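Local coordinates for thiol peroxidase (Mycobacterium tuberculosis, PDB 1Y25), which probably reduces hydrogen peroxide and organic hydroperoxides to water and alcohols with electrons from thioredoxin, protecting the cell against oxidative stress, at residues A[25-30]-A[109-114]; A[81-86]-A[126-131]; A[48-53]-A[130-135]; A[16-21]-A[139-144]. The protein carries 1 engineered substitution. One frame throughout, in Å; residues are numbered along the deposited sequence.

Contact 1 of 4, residues A[25-30]-A[109-114]; sequences PAFTLT and DSFGED
Phe111 meets Phe27 and Leu29 from the first turn of a short helix, and its side chain can be followed outward atom by atom. With CG anti to the backbone N (chi1 -173°), it leaves the helix toward the segment 25-30. CB lies 3.7 Å from Leu29 CD2, a branch that also nears CG. CD1 comes next, 3.9 Å from Phe27 CB, which sits at the edge of the Phe111 ring and in its plane. CE1 then reaches Phe27 CD2 at 4.0 Å. The two rings form an offset edge-to-face (T-shaped) pair in which Phe111 gives the edge and Phe27 the face, with centroids 5.7 Å apart and planes at 71°.

Polar groups line this apolar seam. Thr28 OG1 donates to Asp109 OD1 at 2.9 Å, arriving from above the carboxylate plane. A water donates to both Ala26 O and Asp114 OD2. The latter oxygen also accepts from Ser110 OG at 2.7 Å, so two donors hold that carboxylate.

This is an example of a short helix packed on a thioredoxin-fold sheet. Phe111 rests on Leu49 and Ile51 of strand 47-51 and on Val81 of strand 78-82, Tyr115 stacks on its ring, and strand 28-30 pairs with strand 36-38 alongside.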
loop_
_atom_site.group_PDB
_atom_site.type_symbol
_atom_site.label_atom_id
_atom_site.label_comp_id
_atom_site.label_asym_id
_atom_site.label_seq_id
_atom_site.Cartn_x
_atom_site.Cartn_y
_atom_site.Cartn_z
ATOM N N PRO A 25 -0.415 -2.798 5.207
ATOM C CA PRO A 25 -0.433 -2.205 6.540
ATOM C C PRO A 25 -0.410 -3.303 7.621
ATOM O O PRO A 25 -1.180 -4.284 7.550
ATOM C CB PRO A 25 -1.723 -1.377 6.573
ATOM C CG PRO A 25 -2.022 -1.148 5.167
ATOM C CD PRO A 25 -1.518 -2.274 4.372
ATOM N N ALA A 26 0.550 -3.162 8.528
ATOM C CA ALA A 26 0.635 -3.996 9.728
ATOM C C ALA A 26 -0.583 -3.889 10.583
ATOM O O ALA A 26 -1.235 -2.850 10.598
ATOM C CB ALA A 26 1.883 -3.638 10.534
ATOM N N PHE A 27 -0.879 -4.957 11.319
ATOM C CA PHE A 27 -1.945 -4.923 12.302
ATOM C C PHE A 27 -1.738 -5.792 13.475
ATOM O O PHE A 27 -1.011 -6.747 13.438
ATOM C CB PHE A 27 -3.290 -5.278 11.633
ATOM C CG PHE A 27 -3.294 -6.627 10.929
ATOM C CD1 PHE A 27 -3.460 -7.810 11.641
ATOM C CD2 PHE A 27 -3.129 -6.713 9.589
ATOM C CE1 PHE A 27 -3.474 -9.075 10.981
ATOM C CE2 PHE A 27 -3.113 -7.973 8.933
ATOM C CZ PHE A 27 -3.343 -9.107 9.598
ATOM N N THR A 28 -2.410 -5.411 14.566
ATOM C CA THR A 28 -2.693 -6.266 15.666
ATOM C C THR A 28 -4.228 -6.278 15.761
ATOM O O THR A 28 -4.905 -5.295 15.468
ATOM C CB THR A 28 -2.010 -5.763 16.998
ATOM O OG1 THR A 28 -2.378 -4.421 17.202
ATOM C CG2 THR A 28 -0.474 -5.845 16.916
ATOM N N LEU A 29 -4.768 -7.452 16.051
ATOM C CA LEU A 29 -6.175 -7.659 16.201
ATOM C C LEU A 29 -6.394 -8.526 17.431
ATOM O O LEU A 29 -5.419 -9.056 17.987
ATOM C CB LEU A 29 -6.694 -8.329 14.952
ATOM C CG LEU A 29 -6.739 -7.436 13.732
ATOM C CD1 LEU A 29 -7.151 -8.296 12.546
ATOM C CD2 LEU A 29 -7.735 -6.239 13.826
ATOM N N THR A 30 -7.647 -8.721 17.832
ATOM C CA THR A 30 -7.949 -9.574 19.003
ATOM C C THR A 30 -8.641 -10.882 18.573
ATOM O O THR A 30 -9.649 -10.851 17.836
ATOM C CB THR A 30 -8.798 -8.790 20.078
ATOM O OG1 THR A 30 -8.125 -7.559 20.424
ATOM C CG2 THR A 30 -9.069 -9.623 21.354
ATOM N N ASP A 109 -8.338 -2.029 18.088
ATOM C CA ASP A 109 -7.186 -1.789 17.266
ATOM C C ASP A 109 -7.519 -0.831 16.095
ATOM O O ASP A 109 -8.681 -0.568 15.815
ATOM C CB ASP A 109 -6.672 -3.138 16.775
ATOM C CG ASP A 109 -5.969 -3.926 17.877
ATOM O OD1 ASP A 109 -4.864 -3.441 18.229
ATOM O OD2 ASP A 109 -6.523 -4.984 18.414
ATOM N N SER A 110 -6.490 -0.337 15.416
ATOM C CA SER A 110 -6.604 0.666 14.248
ATOM C C SER A 110 -6.761 0.139 12.819
ATOM O O SER A 110 -6.829 0.903 11.844
ATOM C CB SER A 110 -5.416 1.616 14.216
ATOM O OG SER A 110 -4.171 0.954 14.200
ATOM N N PHE A 111 -6.969 -1.156 12.709
ATOM C CA PHE A 111 -7.134 -1.845 11.431
ATOM C C PHE A 111 -7.929 -1.091 10.424
ATOM O O PHE A 111 -7.491 -0.972 9.279
ATOM C CB PHE A 111 -7.853 -3.214 11.633
ATOM C CG PHE A 111 -7.899 -4.054 10.375
ATOM C CD1 PHE A 111 -6.844 -4.903 10.054
ATOM C CD2 PHE A 111 -8.984 -3.984 9.523
ATOM C CE1 PHE A 111 -6.908 -5.697 8.923
ATOM C CE2 PHE A 111 -9.019 -4.739 8.383
ATOM C CZ PHE A 111 -7.938 -5.577 8.086
ATOM N N GLY A 112 -9.142 -0.668 10.831
ATOM C CA GLY A 112 -10.093 -0.058 9.907
ATOM C C GLY A 112 -9.683 1.263 9.310
ATOM O O GLY A 112 -10.010 1.604 8.187
ATOM N N GLU A 113 -9.001 2.044 10.123
ATOM C CA GLU A 113 -8.355 3.304 9.734
ATOM C C GLU A 113 -7.156 3.058 8.845
ATOM O O GLU A 113 -7.057 3.604 7.760
ATOM C CB GLU A 113 -7.961 4.063 10.987
ATOM C CG GLU A 113 -9.194 4.536 11.771
ATOM C CD GLU A 113 -10.014 3.457 12.440
ATOM O OE1 GLU A 113 -9.388 2.622 13.107
ATOM O OE2 GLU A 113 -11.278 3.477 12.307
ATOM N N ASP A 114 -6.305 2.137 9.260
ATOM C CA ASP A 114 -5.132 1.767 8.491
ATOM C C ASP A 114 -5.405 1.186 7.084
ATOM O O ASP A 114 -4.690 1.590 6.118
ATOM C CB ASP A 114 -4.224 0.834 9.314
ATOM C CG ASP A 114 -3.661 1.508 10.542
ATOM O OD1 ASP A 114 -3.345 2.708 10.478
ATOM O OD2 ASP A 114 -3.504 0.849 11.566
HETATM O O HOH W 1 -3.652 -1.902 11.671
HETATM O O HOH W 2 -8.903 -5.373 18.714
#

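Contact 2 of 4, residues A[81-86]-A[126-131]; sequences VSKDLP and GLLARA. With ACT (acetate ion), chain C.
The backbones of Lys83 and Leu127 approach to 5.9 Å between CA atoms, yet no direct hydrogen bond joins the two segments; a water instead accepts from Lys83 N at 2.9 Å and from Leu128 N at 3.1 Å. Leu128 and the aliphatic part of Lys83 carry the packing. The two methyls of Leu128 divide the work: CD1 lies against Ser82 CA and, at 4.0 Å, against Val81 CG1, while CD2 touches Lys83 at both CG and CE.

The lysine crosses Leu128 at about a right angle. Its chain is bent at chi2 (-77°) and extended beyond, which carries CG, CD and CE past Gly126 O; CG comes closest, at 3.4 Å. The ammonium group goes elsewhere, NZ bonding to Ala106 O.

In the thioredoxin fold of peroxiredoxins, the segment 81-86 takes in the C-terminal end of the central parallel strand 78-82 and the turn after it, near the catalytic site. The side chain of Ser82 is about 7 Å from that of Ser60, the engineered residue at the predicted peroxidatic position. The chain turns here through an ST turn, in which Asp84 N donates to Ser82 OG at 3.1 Å. The same hydroxyl has two further partners, Asp84 OD2 at a short 2.5 Å and Gln89 OE1. Asp84 is held beyond the turn as well: OD1 is bonded to Ser54 OG and OD2 to Val55 N.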
loop_
_atom_site.group_PDB
_atom_site.type_symbol
_atom_site.label_atom_id
_atom_site.label_comp_id
_atom_site.label_asym_id
_atom_site.label_seq_id
_atom_site.Cartn_x
_atom_site.Cartn_y
_atom_site.Cartn_z
ATOM N N VAL A 81 -12.343 -10.590 9.665
ATOM C CA VAL A 81 -12.077 -9.323 10.360
ATOM C C VAL A 81 -13.267 -8.380 10.436
ATOM O O VAL A 81 -13.877 -8.088 9.438
ATOM C CB VAL A 81 -10.900 -8.526 9.790
ATOM C CG1 VAL A 81 -10.612 -7.260 10.717
ATOM C CG2 VAL A 81 -9.676 -9.414 9.556
ATOM N N SER A 82 -13.599 -7.953 11.648
ATOM C CA SER A 82 -14.715 -7.075 11.871
ATOM C C SER A 82 -14.555 -6.329 13.207
ATOM O O SER A 82 -13.632 -6.557 13.987
ATOM C CB SER A 82 -16.041 -7.822 11.908
ATOM O OG SER A 82 -16.176 -8.595 13.056
ATOM N N LYS A 83 -15.474 -5.413 13.427
ATOM C CA LYS A 83 -15.562 -4.673 14.688
ATOM C C LYS A 83 -16.401 -5.444 15.737
ATOM O O LYS A 83 -16.671 -4.884 16.795
ATOM C CB LYS A 83 -16.220 -3.308 14.424
ATOM C CG LYS A 83 -15.247 -2.270 13.916
ATOM C CD LYS A 83 -14.367 -1.702 14.994
ATOM C CE LYS A 83 -13.282 -0.746 14.403
ATOM N NZ LYS A 83 -12.435 -0.104 15.533
ATOM N N ASP A 84 -16.876 -6.652 15.415
ATOM C CA ASP A 84 -17.504 -7.504 16.400
ATOM C C ASP A 84 -16.599 -7.672 17.616
ATOM O O ASP A 84 -15.366 -7.787 17.511
ATOM C CB ASP A 84 -17.771 -8.928 15.892
ATOM C CG ASP A 84 -18.787 -9.019 14.800
ATOM O OD1 ASP A 84 -19.946 -8.593 14.984
ATOM O OD2 ASP A 84 -18.396 -9.615 13.745
ATOM N N LEU A 85 -17.201 -7.791 18.777
ATOM C CA LEU A 85 -16.364 -8.167 19.898
ATOM C C LEU A 85 -15.924 -9.595 19.654
ATOM O O LEU A 85 -16.616 -10.332 18.964
ATOM C CB LEU A 85 -17.114 -8.092 21.189
ATOM C CG LEU A 85 -17.532 -6.739 21.646
ATOM C CD1 LEU A 85 -18.102 -7.009 23.040
ATOM C CD2 LEU A 85 -16.349 -5.735 21.656
ATOM N N PRO A 86 -14.774 -10.012 20.221
ATOM C CA PRO A 86 -14.351 -11.406 20.099
ATOM C C PRO A 86 -15.367 -12.442 20.452
ATOM O O PRO A 86 -15.381 -13.529 19.899
ATOM C CB PRO A 86 -13.233 -11.483 21.110
ATOM C CG PRO A 86 -12.601 -10.147 20.933
ATOM C CD PRO A 86 -13.780 -9.246 20.988
ATOM N N GLY A 126 -18.415 3.437 11.863
ATOM C CA GLY A 126 -17.610 2.830 12.877
ATOM C C GLY A 126 -17.489 1.339 12.609
ATOM O O GLY A 126 -16.619 0.714 13.145
ATOM N N LEU A 127 -18.365 0.781 11.764
ATOM C CA LEU A 127 -18.228 -0.595 11.274
ATOM C C LEU A 127 -17.278 -0.667 10.098
ATOM O O LEU A 127 -17.008 0.354 9.562
ATOM C CB LEU A 127 -19.578 -1.151 10.885
ATOM C CG LEU A 127 -20.629 -1.110 12.006
ATOM C CD1 LEU A 127 -21.929 -1.518 11.477
ATOM C CD2 LEU A 127 -20.252 -2.019 13.135
ATOM N N LEU A 128 -16.733 -1.843 9.774
ATOM C CA LEU A 128 -15.856 -1.983 8.621
ATOM C C LEU A 128 -16.743 -2.310 7.435
ATOM O O LEU A 128 -17.671 -3.124 7.545
ATOM C CB LEU A 128 -14.740 -3.014 8.818
ATOM C CG LEU A 128 -13.963 -2.976 10.148
ATOM C CD1 LEU A 128 -12.913 -4.068 10.166
ATOM C CD2 LEU A 128 -13.274 -1.663 10.474
ATOM N N ALA A 129 -16.519 -1.592 6.331
ATOM C CA ALA A 129 -17.177 -1.904 5.089
ATOM C C ALA A 129 -16.756 -3.351 4.580
ATOM O O ALA A 129 -15.728 -3.885 4.970
ATOM C CB ALA A 129 -16.749 -0.887 4.079
ATOM N N ARG A 130 -17.502 -3.907 3.628
ATOM C CA ARG A 130 -17.199 -5.249 3.107
ATOM C C ARG A 130 -16.039 -5.130 2.124
ATOM O O ARG A 130 -16.086 -4.344 1.179
ATOM C CB ARG A 130 -18.397 -5.851 2.449
ATOM C CG ARG A 130 -18.292 -7.288 2.257
ATOM C CD ARG A 130 -19.532 -7.872 1.667
ATOM N NE ARG A 130 -20.777 -7.462 2.278
ATOM C CZ ARG A 130 -21.154 -7.740 3.525
ATOM N NH1 ARG A 130 -20.387 -8.432 4.341
ATOM N NH2 ARG A 130 -22.269 -7.261 3.988
ATOM N N ALA A 131 -14.955 -5.820 2.427
ATOM C CA ALA A 131 -13.778 -5.794 1.583
ATOM C C ALA A 131 -12.983 -7.118 1.725
ATOM O O ALA A 131 -13.127 -7.823 2.702
ATOM C CB ALA A 131 -12.882 -4.563 1.975
HETATM C C ACT C . -24.963 -7.651 5.935
HETATM O O ACT C . -23.879 -8.335 6.018
HETATM O OXT ACT C . -25.966 -8.371 5.676
HETATM C CH3 ACT C . -25.109 -6.164 6.180
HETATM O O HOH W 3 -17.171 -4.454 11.291
#

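Contact 3 of 4, residues A[48-53]-A[130-135]; sequences LLNIFP and RAIVVI. With ACT (acetate ion), chain C.
Val133 O takes the shortest bond between the two strands, from Leu49 N at 2.8 Å and nearly straight (169° at the hydrogen). The ladder belongs to the central sheet of the thioredoxin fold, where strand 47-51 runs antiparallel to strand 131-135 with the axes at 167°. Leu49 with Val133 and Ile51 with Ala131 are the hydrogen-bonded pairs, each closed by two N-H...O bonds. Between the pairs, the CA of Ile132 directs its hydrogen at Leu49 O (3.2 Å).

Side chains alternate between two faces. On one, Leu49 lies alongside Val133, pointing the same way, and its CD1 meets both Val133 CB and Ile135 CD1. Ile51 CD1 continues that apolar row, touching Ala131 CB and Val133 CG2. On the other face Leu48 CG touches the CG2 methyls of both Val134 and Ile132, and Asn50 OD1 approaches Ile132 CD1 at 3.4 Å while Asn50 ND2 bonds Ser63 OG.

Past the ladder, Arg130 reaches the predicted active site. A bend at chi3 (-47°) in its otherwise extended chain brings NH1 against Phe52 CB, at 3.5 Å, and Pro53 CD. NH1 also bonds Ser60 OG, the hydroxyl of the engineered serine at the predicted peroxidatic position. NH2 is shared between Ile150 O and an acetate ion, probably from the crystallisation liquor, whose O it bonds at 2.8 Å.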
loop_
_atom_site.group_PDB
_atom_site.type_symbol
_atom_site.label_atom_id
_atom_site.label_comp_id
_atom_site.label_asym_id
_atom_site.label_seq_id
_atom_site.Cartn_x
_atom_site.Cartn_y
_atom_site.Cartn_z
ATOM N N LEU A 48 -5.727 -14.274 3.507
ATOM C CA LEU A 48 -6.871 -13.579 2.995
ATOM C C LEU A 48 -7.664 -13.007 4.156
ATOM O O LEU A 48 -8.070 -13.744 5.098
ATOM C CB LEU A 48 -7.718 -14.502 2.142
ATOM C CG LEU A 48 -9.034 -13.964 1.550
ATOM C CD1 LEU A 48 -9.382 -14.830 0.327
ATOM C CD2 LEU A 48 -10.164 -13.955 2.525
ATOM N N LEU A 49 -7.845 -11.684 4.083
ATOM C CA LEU A 49 -8.636 -10.890 5.030
ATOM C C LEU A 49 -9.988 -10.720 4.411
ATOM O O LEU A 49 -10.126 -10.061 3.350
ATOM C CB LEU A 49 -8.022 -9.465 5.241
ATOM C CG LEU A 49 -6.517 -9.347 5.560
ATOM C CD1 LEU A 49 -6.171 -7.880 5.766
ATOM C CD2 LEU A 49 -6.071 -10.289 6.689
ATOM N N ASN A 50 -10.930 -11.392 5.056
ATOM C CA ASN A 50 -12.360 -11.249 4.843
ATOM C C ASN A 50 -12.914 -10.228 5.837
ATOM O O ASN A 50 -13.202 -10.542 6.950
ATOM C CB ASN A 50 -13.066 -12.636 5.001
ATOM C CG ASN A 50 -14.552 -12.588 4.657
ATOM O OD1 ASN A 50 -14.947 -11.857 3.762
ATOM N ND2 ASN A 50 -15.384 -13.374 5.370
ATOM N N ILE A 51 -13.106 -9.005 5.361
ATOM C CA ILE A 51 -13.425 -7.842 6.193
ATOM C C ILE A 51 -14.902 -7.509 5.996
ATOM O O ILE A 51 -15.401 -7.429 4.826
ATOM C CB ILE A 51 -12.542 -6.619 5.797
ATOM C CG1 ILE A 51 -11.041 -6.954 5.740
ATOM C CG2 ILE A 51 -12.849 -5.381 6.676
ATOM C CD1 ILE A 51 -10.233 -6.018 4.814
ATOM N N PHE A 52 -15.645 -7.352 7.095
ATOM C CA PHE A 52 -17.099 -7.085 6.964
ATOM C C PHE A 52 -17.637 -6.375 8.172
ATOM O O PHE A 52 -16.980 -6.343 9.226
ATOM C CB PHE A 52 -17.867 -8.376 6.757
ATOM C CG PHE A 52 -17.447 -9.469 7.715
ATOM C CD1 PHE A 52 -16.511 -10.426 7.348
ATOM C CD2 PHE A 52 -18.011 -9.534 9.017
ATOM C CE1 PHE A 52 -16.108 -11.425 8.257
ATOM C CE2 PHE A 52 -17.583 -10.536 9.960
ATOM C CZ PHE A 52 -16.631 -11.467 9.569
ATOM N N PRO A 53 -18.870 -5.834 8.031
ATOM C CA PRO A 53 -19.602 -5.196 9.155
ATOM C C PRO A 53 -19.754 -6.047 10.460
ATOM O O PRO A 53 -19.353 -5.597 11.514
ATOM C CB PRO A 53 -20.953 -4.740 8.512
ATOM C CG PRO A 53 -20.713 -4.708 7.049
ATOM C CD PRO A 53 -19.600 -5.706 6.739
ATOM N N ARG A 130 -17.502 -3.907 3.628
ATOM C CA ARG A 130 -17.199 -5.249 3.107
ATOM C C ARG A 130 -16.039 -5.130 2.124
ATOM O O ARG A 130 -16.086 -4.344 1.179
ATOM C CB ARG A 130 -18.397 -5.851 2.449
ATOM C CG ARG A 130 -18.292 -7.288 2.257
ATOM C CD ARG A 130 -19.532 -7.872 1.667
ATOM N NE ARG A 130 -20.777 -7.462 2.278
ATOM C CZ ARG A 130 -21.154 -7.740 3.525
ATOM N NH1 ARG A 130 -20.387 -8.432 4.341
ATOM N NH2 ARG A 130 -22.269 -7.261 3.988
ATOM N N ALA A 131 -14.955 -5.820 2.427
ATOM C CA ALA A 131 -13.778 -5.794 1.583
ATOM C C ALA A 131 -12.983 -7.118 1.725
ATOM O O ALA A 131 -13.127 -7.823 2.702
ATOM C CB ALA A 131 -12.882 -4.563 1.975
ATOM N N ILE A 132 -12.113 -7.383 0.731
ATOM C CA ILE A 132 -11.179 -8.468 0.725
ATOM C C ILE A 132 -9.825 -7.824 0.476
ATOM O O ILE A 132 -9.693 -6.935 -0.416
ATOM C CB ILE A 132 -11.462 -9.563 -0.408
ATOM C CG1 ILE A 132 -12.855 -10.151 -0.336
ATOM C CG2 ILE A 132 -10.464 -10.682 -0.366
ATOM C CD1 ILE A 132 -13.240 -10.803 0.968
ATOM N N VAL A 133 -8.850 -8.284 1.253
ATOM C CA VAL A 133 -7.432 -8.053 1.012
ATOM C C VAL A 133 -6.701 -9.383 1.094
ATOM O O VAL A 133 -6.743 -10.039 2.122
ATOM C CB VAL A 133 -6.738 -6.997 2.032
ATOM C CG1 VAL A 133 -5.308 -6.813 1.655
ATOM C CG2 VAL A 133 -7.427 -5.593 2.029
ATOM N N VAL A 134 -5.994 -9.750 0.017
ATOM C CA VAL A 134 -4.998 -10.874 0.047
ATOM C C VAL A 134 -3.578 -10.348 0.155
ATOM O O VAL A 134 -3.190 -9.479 -0.632
ATOM C CB VAL A 134 -5.140 -11.830 -1.130
ATOM C CG1 VAL A 134 -4.040 -12.916 -1.148
ATOM C CG2 VAL A 134 -6.543 -12.443 -1.146
ATOM N N ILE A 135 -2.891 -10.735 1.250
ATOM C CA ILE A 135 -1.483 -10.426 1.489
ATOM C C ILE A 135 -0.658 -11.660 1.069
ATOM O O ILE A 135 -0.924 -12.733 1.534
ATOM C CB ILE A 135 -1.229 -10.094 3.000
ATOM C CG1 ILE A 135 -2.240 -9.019 3.475
ATOM C CG2 ILE A 135 0.290 -9.779 3.256
ATOM C CD1 ILE A 135 -2.290 -8.847 4.966
HETATM C C ACT C . -24.963 -7.651 5.935
HETATM O O ACT C . -23.879 -8.335 6.018
HETATM O OXT ACT C . -25.966 -8.371 5.676
HETATM C CH3 ACT C . -25.109 -6.164 6.180
#

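Contact 4 of 4, residues A[16-21]-A[139-144]; sequences ELPAVG and GNVAYT
Pro18 and Val141 meet with their side chains crossing at about a right angle: the proline ring presents CG to the CG2 methyl of the valine at 3.6 Å, and its CB follows a little farther off. In Val141, chi1 of 175° turns CG1 opposite the backbone N and sets CG2 beside that N, where it meets the proline. CG1 faces Val20, 4.1 Å from its CG2 and slightly nearer to its CA.

Val20 is turned along the strand backbone. Its CG2 lies 3.6 Å from Tyr143 N, and its CG1 rests near the carbonyl oxygens of Val141 and Ala142. Just beyond, Gly21 N donates to Val141 O at 2.7 Å. Val20 CA adds a longer C-H...O approach to the same oxygen. At the other end Leu17 CD1 reaches Thr144 CB, and a water lies between Pro18 O and Thr144 OG1, though its short leg to the hydroxyl makes that bridge doubtful.

The strand carries a classic beta bulge, Ala142 and Tyr143 both facing Val134. Strand 141-146 is the outermost strand of the central sheet on this side within the chain; the segment 16-21 crosses it and reaches the dimer interface, where Val20 N bonds Asp33 of the second subunit. Tyr143 points away from this segment and packs on helix 156-163.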
loop_
_atom_site.group_PDB
_atom_site.type_symbol
_atom_site.label_atom_id
_atom_site.label_comp_id
_atom_site.label_asym_id
_atom_site.label_seq_id
_atom_site.Cartn_x
_atom_site.Cartn_y
_atom_site.Cartn_z
ATOM N N GLU A 16 -8.665 4.723 2.070
ATOM C CA GLU A 16 -8.495 3.853 0.903
ATOM C C GLU A 16 -7.677 2.572 1.245
ATOM O O GLU A 16 -6.769 2.595 2.090
ATOM C CB GLU A 16 -7.852 4.614 -0.259
ATOM C CG GLU A 16 -8.823 5.347 -1.252
ATOM C CD GLU A 16 -8.052 6.197 -2.355
ATOM O OE1 GLU A 16 -8.388 6.078 -3.600
ATOM O OE2 GLU A 16 -7.151 7.010 -1.968
ATOM N N LEU A 17 -8.006 1.517 0.508
ATOM C CA LEU A 17 -7.340 0.237 0.586
ATOM C C LEU A 17 -5.938 0.434 -0.052
ATOM O O LEU A 17 -5.735 1.310 -0.912
ATOM C CB LEU A 17 -8.148 -0.823 -0.190
ATOM C CG LEU A 17 -9.447 -1.335 0.483
ATOM C CD1 LEU A 17 -10.194 -2.287 -0.432
ATOM C CD2 LEU A 17 -9.039 -2.022 1.778
ATOM N N PRO A 18 -4.969 -0.350 0.406
ATOM C CA PRO A 18 -3.570 -0.165 -0.109
ATOM C C PRO A 18 -3.490 -0.700 -1.513
ATOM O O PRO A 18 -4.209 -1.619 -1.804
ATOM C CB PRO A 18 -2.728 -0.985 0.895
ATOM C CG PRO A 18 -3.666 -1.984 1.404
ATOM C CD PRO A 18 -5.036 -1.363 1.462
ATOM N N ALA A 19 -2.711 -0.062 -2.381
ATOM C CA ALA A 19 -2.384 -0.610 -3.718
ATOM C C ALA A 19 -1.749 -2.009 -3.717
ATOM O O ALA A 19 -0.772 -2.328 -2.977
ATOM C CB ALA A 19 -1.491 0.299 -4.397
ATOM N N VAL A 20 -2.264 -2.836 -4.592
ATOM C CA VAL A 20 -1.623 -4.121 -4.951
ATOM C C VAL A 20 -0.140 -3.835 -5.257
ATOM O O VAL A 20 0.148 -2.839 -5.895
ATOM C CB VAL A 20 -2.427 -4.752 -6.074
ATOM C CG1 VAL A 20 -1.647 -5.831 -6.772
ATOM C CG2 VAL A 20 -3.729 -5.299 -5.550
ATOM N N GLY A 21 0.759 -4.599 -4.629
ATOM C CA GLY A 21 2.172 -4.522 -4.801
ATOM C C GLY A 21 2.883 -3.766 -3.681
ATOM O O GLY A 21 4.070 -3.904 -3.502
ATOM N N GLY A 139 4.416 -10.298 2.079
ATOM C CA GLY A 139 3.839 -9.244 2.905
ATOM C C GLY A 139 3.361 -8.063 2.097
ATOM O O GLY A 139 2.978 -6.993 2.638
ATOM N N ASN A 140 3.391 -8.232 0.784
ATOM C CA ASN A 140 2.861 -7.157 -0.077
ATOM C C ASN A 140 1.397 -7.490 -0.391
ATOM O O ASN A 140 0.920 -8.623 -0.235
ATOM C CB ASN A 140 3.734 -6.936 -1.291
ATOM C CG ASN A 140 5.028 -6.345 -0.940
ATOM O OD1 ASN A 140 5.133 -5.623 0.039
ATOM N ND2 ASN A 140 6.076 -6.644 -1.744
ATOM N N VAL A 141 0.664 -6.474 -0.762
ATOM C CA VAL A 141 -0.766 -6.671 -1.043
ATOM C C VAL A 141 -0.797 -7.362 -2.424
ATOM O O VAL A 141 -0.224 -6.820 -3.399
ATOM C CB VAL A 141 -1.479 -5.326 -1.124
ATOM C CG1 VAL A 141 -2.893 -5.481 -1.531
ATOM C CG2 VAL A 141 -1.428 -4.572 0.177
ATOM N N ALA A 142 -1.494 -8.500 -2.518
ATOM C CA ALA A 142 -1.657 -9.251 -3.760
ATOM C C ALA A 142 -2.990 -8.964 -4.461
ATOM O O ALA A 142 -3.098 -9.177 -5.671
ATOM C CB ALA A 142 -1.542 -10.756 -3.486
ATOM N N TYR A 143 -3.992 -8.448 -3.750
ATOM C CA TYR A 143 -5.357 -8.426 -4.277
ATOM C C TYR A 143 -6.228 -7.722 -3.274
ATOM O O TYR A 143 -5.967 -7.779 -2.125
ATOM C CB TYR A 143 -5.849 -9.867 -4.560
ATOM C CG TYR A 143 -7.268 -9.905 -4.931
ATOM C CD1 TYR A 143 -7.686 -9.890 -6.276
ATOM C CD2 TYR A 143 -8.235 -9.858 -3.940
ATOM C CE1 TYR A 143 -9.060 -9.831 -6.598
ATOM C CE2 TYR A 143 -9.535 -9.807 -4.245
ATOM C CZ TYR A 143 -9.968 -9.844 -5.563
ATOM O OH TYR A 143 -11.348 -9.827 -5.773
ATOM N N THR A 144 -7.130 -6.894 -3.781
ATOM C CA THR A 144 -8.076 -6.170 -3.071
ATOM C C THR A 144 -9.401 -6.160 -3.836
ATOM O O THR A 144 -9.426 -6.223 -5.101
ATOM C CB THR A 144 -7.629 -4.667 -2.761
ATOM O OG1 THR A 144 -7.486 -3.859 -3.972
ATOM C CG2 THR A 144 -6.361 -4.706 -1.920
HETATM O O HOH W 4 -5.959 -1.893 -4.182
#

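The four contacts illustrate how one central sheet ties distant segments together. Contact 3 supplies its middle, and contact 2 joins it directly: Val81 N lies 2.8 Å from Asn50 O. On the other side, Val134 O of contact 3 stands 2.7 Å from Ala142 N of contact 4. Contact 1 covers a face of this sheet, with Phe111 CZ 3.7 Å from Leu49 CD1, and meets contact 4 where Pro25 CD packs on Pro18 CG. The predicted active site lies beside contacts 2 and 3, which share Arg130, its side chain about 3 Å from that of Ser60; both residues bond the acetate, probably from the crystallisation liquor. Contacts 1 and 4 lie away from it.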